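Local coordinates for protein VP24 (White spot syndrome virus, PDB 5HLJ) that is a major envelope protein of the virion that assembles from three copies and probably serves as a structural component of the viral envelope, at residues A[32-37]-A[147-152]. Sequence-based numbering, arbitrary orientation.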
loop_
_atom_site.group_PDB
_atom_site.type_symbol
_atom_site.label_atom_id
_atom_site.label_comp_id
_atom_site.label_asym_id
_atom_site.label_seq_id
_atom_site.Cartn_x
_atom_site.Cartn_y
_atom_site.Cartn_z
ATOM N N ASN A 32 -21.719 -12.984 -2.116
ATOM C CA ASN A 32 -20.272 -12.889 -2.254
ATOM C C ASN A 32 -19.825 -11.443 -2.485
ATOM O O ASN A 32 -19.088 -11.150 -3.422
ATOM C CB ASN A 32 -19.797 -13.790 -3.398
ATOM C CG ASN A 32 -19.848 -15.268 -3.039
ATOM O OD1 ASN A 32 -20.916 -15.862 -2.955
ATOM N ND2 ASN A 32 -18.684 -15.870 -2.846
ATOM N N HIS A 33 -20.294 -10.542 -1.627
ATOM C CA HIS A 33 -19.993 -9.127 -1.767
ATOM C C HIS A 33 -19.277 -8.519 -0.563
ATOM O O HIS A 33 -19.246 -9.093 0.526
ATOM C CB HIS A 33 -21.273 -8.333 -2.004
ATOM C CG HIS A 33 -21.768 -8.385 -3.413
ATOM N ND1 HIS A 33 -22.894 -9.083 -3.779
ATOM C CD2 HIS A 33 -21.292 -7.815 -4.545
ATOM C CE1 HIS A 33 -23.098 -8.937 -5.077
ATOM N NE2 HIS A 33 -22.141 -8.169 -5.562
ATOM N N PHE A 34 -18.706 -7.341 -0.782
ATOM C CA PHE A 34 -18.345 -6.462 0.316
ATOM C C PHE A 34 -19.436 -5.428 0.401
ATOM O O PHE A 34 -20.033 -5.089 -0.605
ATOM C CB PHE A 34 -16.984 -5.794 0.102
ATOM C CG PHE A 34 -15.830 -6.641 0.509
ATOM C CD1 PHE A 34 -15.580 -6.890 1.851
ATOM C CD2 PHE A 34 -14.990 -7.190 -0.445
ATOM C CE1 PHE A 34 -14.508 -7.667 2.233
ATOM C CE2 PHE A 34 -13.919 -7.975 -0.068
ATOM C CZ PHE A 34 -13.678 -8.218 1.270
ATOM N N ASN A 35 -19.687 -4.914 1.594
ATOM C CA ASN A 35 -20.751 -3.938 1.786
ATOM C C ASN A 35 -20.264 -2.758 2.630
ATOM O O ASN A 35 -19.691 -2.954 3.710
ATOM C CB ASN A 35 -21.958 -4.624 2.441
ATOM C CG ASN A 35 -23.221 -3.793 2.359
ATOM O OD1 ASN A 35 -23.418 -3.027 1.413
ATOM N ND2 ASN A 35 -24.088 -3.946 3.351
ATOM N N PHE A 36 -20.465 -1.535 2.135
ATOM C CA PHE A 36 -20.047 -0.346 2.885
ATOM C C PHE A 36 -20.783 -0.224 4.216
ATOM O O PHE A 36 -21.903 -0.704 4.355
ATOM C CB PHE A 36 -20.285 0.930 2.087
ATOM C CG PHE A 36 -19.342 1.121 0.932
ATOM C CD1 PHE A 36 -17.957 1.150 1.137
ATOM C CD2 PHE A 36 -19.837 1.317 -0.358
ATOM C CE1 PHE A 36 -17.086 1.344 0.069
ATOM C CE2 PHE A 36 -18.974 1.507 -1.431
ATOM C CZ PHE A 36 -17.588 1.524 -1.210
ATOM N N VAL A 37 -20.141 0.414 5.190
ATOM C CA VAL A 37 -20.844 0.990 6.328
ATOM C C VAL A 37 -21.195 2.418 5.934
ATOM O O VAL A 37 -20.331 3.169 5.473
ATOM C CB VAL A 37 -19.988 0.975 7.611
ATOM C CG1 VAL A 37 -20.650 1.802 8.707
ATOM C CG2 VAL A 37 -19.737 -0.455 8.069
ATOM N N PHE A 147 -13.321 -4.014 -6.521
ATOM C CA PHE A 147 -12.115 -4.760 -6.210
ATOM C C PHE A 147 -12.558 -6.142 -5.760
ATOM O O PHE A 147 -13.699 -6.325 -5.307
ATOM C CB PHE A 147 -11.249 -4.047 -5.152
ATOM C CG PHE A 147 -11.767 -4.165 -3.738
ATOM C CD1 PHE A 147 -11.462 -5.270 -2.962
ATOM C CD2 PHE A 147 -12.531 -3.156 -3.182
ATOM C CE1 PHE A 147 -11.935 -5.381 -1.668
ATOM C CE2 PHE A 147 -13.000 -3.256 -1.881
ATOM C CZ PHE A 147 -12.712 -4.375 -1.127
ATOM N N GLY A 148 -11.681 -7.123 -5.925
ATOM C CA GLY A 148 -11.971 -8.457 -5.444
ATOM C C GLY A 148 -11.036 -8.868 -4.330
ATOM O O GLY A 148 -9.917 -8.354 -4.201
ATOM N N ALA A 149 -11.500 -9.788 -3.501
ATOM C CA ALA A 149 -10.625 -10.393 -2.511
ATOM C C ALA A 149 -10.951 -11.864 -2.453
ATOM O O ALA A 149 -12.113 -12.241 -2.370
ATOM C CB ALA A 149 -10.792 -9.738 -1.131
ATOM N N THR A 150 -9.921 -12.693 -2.518
ATOM C CA THR A 150 -10.107 -14.119 -2.394
ATOM C C THR A 150 -9.414 -14.603 -1.129
ATOM O O THR A 150 -8.186 -14.566 -1.020
ATOM C CB THR A 150 -9.581 -14.860 -3.642
ATOM O OG1 THR A 150 -10.459 -14.594 -4.738
ATOM C CG2 THR A 150 -9.531 -16.380 -3.415
ATOM N N PHE A 151 -10.220 -15.056 -0.178
ATOM C CA PHE A 151 -9.728 -15.500 1.123
ATOM C C PHE A 151 -9.388 -16.998 1.180
ATOM O O PHE A 151 -9.886 -17.784 0.381
ATOM C CB PHE A 151 -10.764 -15.170 2.207
ATOM C CG PHE A 151 -11.026 -13.704 2.364
ATOM C CD1 PHE A 151 -10.292 -12.946 3.265
ATOM C CD2 PHE A 151 -12.009 -13.075 1.604
ATOM C CE1 PHE A 151 -10.532 -11.583 3.404
ATOM C CE2 PHE A 151 -12.266 -11.718 1.746
ATOM C CZ PHE A 151 -11.525 -10.965 2.643
ATOM N N ASP A 152 -8.546 -17.377 2.143
ATOM C CA ASP A 152 -8.258 -18.786 2.431
ATOM C C ASP A 152 -9.498 -19.482 2.994
ATOM O O ASP A 152 -9.847 -20.592 2.573
ATOM C CB ASP A 152 -7.102 -18.918 3.430
ATOM C CG ASP A 152 -5.736 -18.792 2.776
ATOM O OD1 ASP A 152 -5.669 -18.537 1.556
ATOM O OD2 ASP A 152 -4.719 -18.928 3.486
#
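Two residues before F34, whose ring meets F147, A149 and F151, the side-chain nitrogen ND2 of N32 is gripped by the carbonyl oxygens of E87 and E90. N32 has the left-handed backbone conformation that asparagine tolerates well, and with H33 it forms a G1 beta bulge opposite V28. Just beyond the bulge F34 points toward strand 141-151: its CG stands anti to the carbonyl carbon (chi1 -83°), and one flank of the ring, CD2, CE2 and CZ, lies against three apolar side chains. CE2 of F34 lies 3.6 Å from CE1 of F147. The two side chains cross at about a right angle, yet their rings are inclined by only 31°, with centroids 5.2 Å apart. At the edge of the F34 ring, close to its plane, CB of A149 comes 3.7 Å from CE2 of F34; a methyl is small enough to let the ring approach the strand. F151 arrives from the opposite direction, so that its CZ meets CZ of F34 at 3.8 Å, edge against edge, while Y162 and F128 pack on F151. Strand 90-99 links the two segments, its E92 bonding to the backbone of F34 and its L93 to that of F147. The contact faces a buried interior, consistent with the β-barrel of related envelope proteins. With no hydrogen bond between the segments, their cohesion rests on dispersion and the exclusion of water.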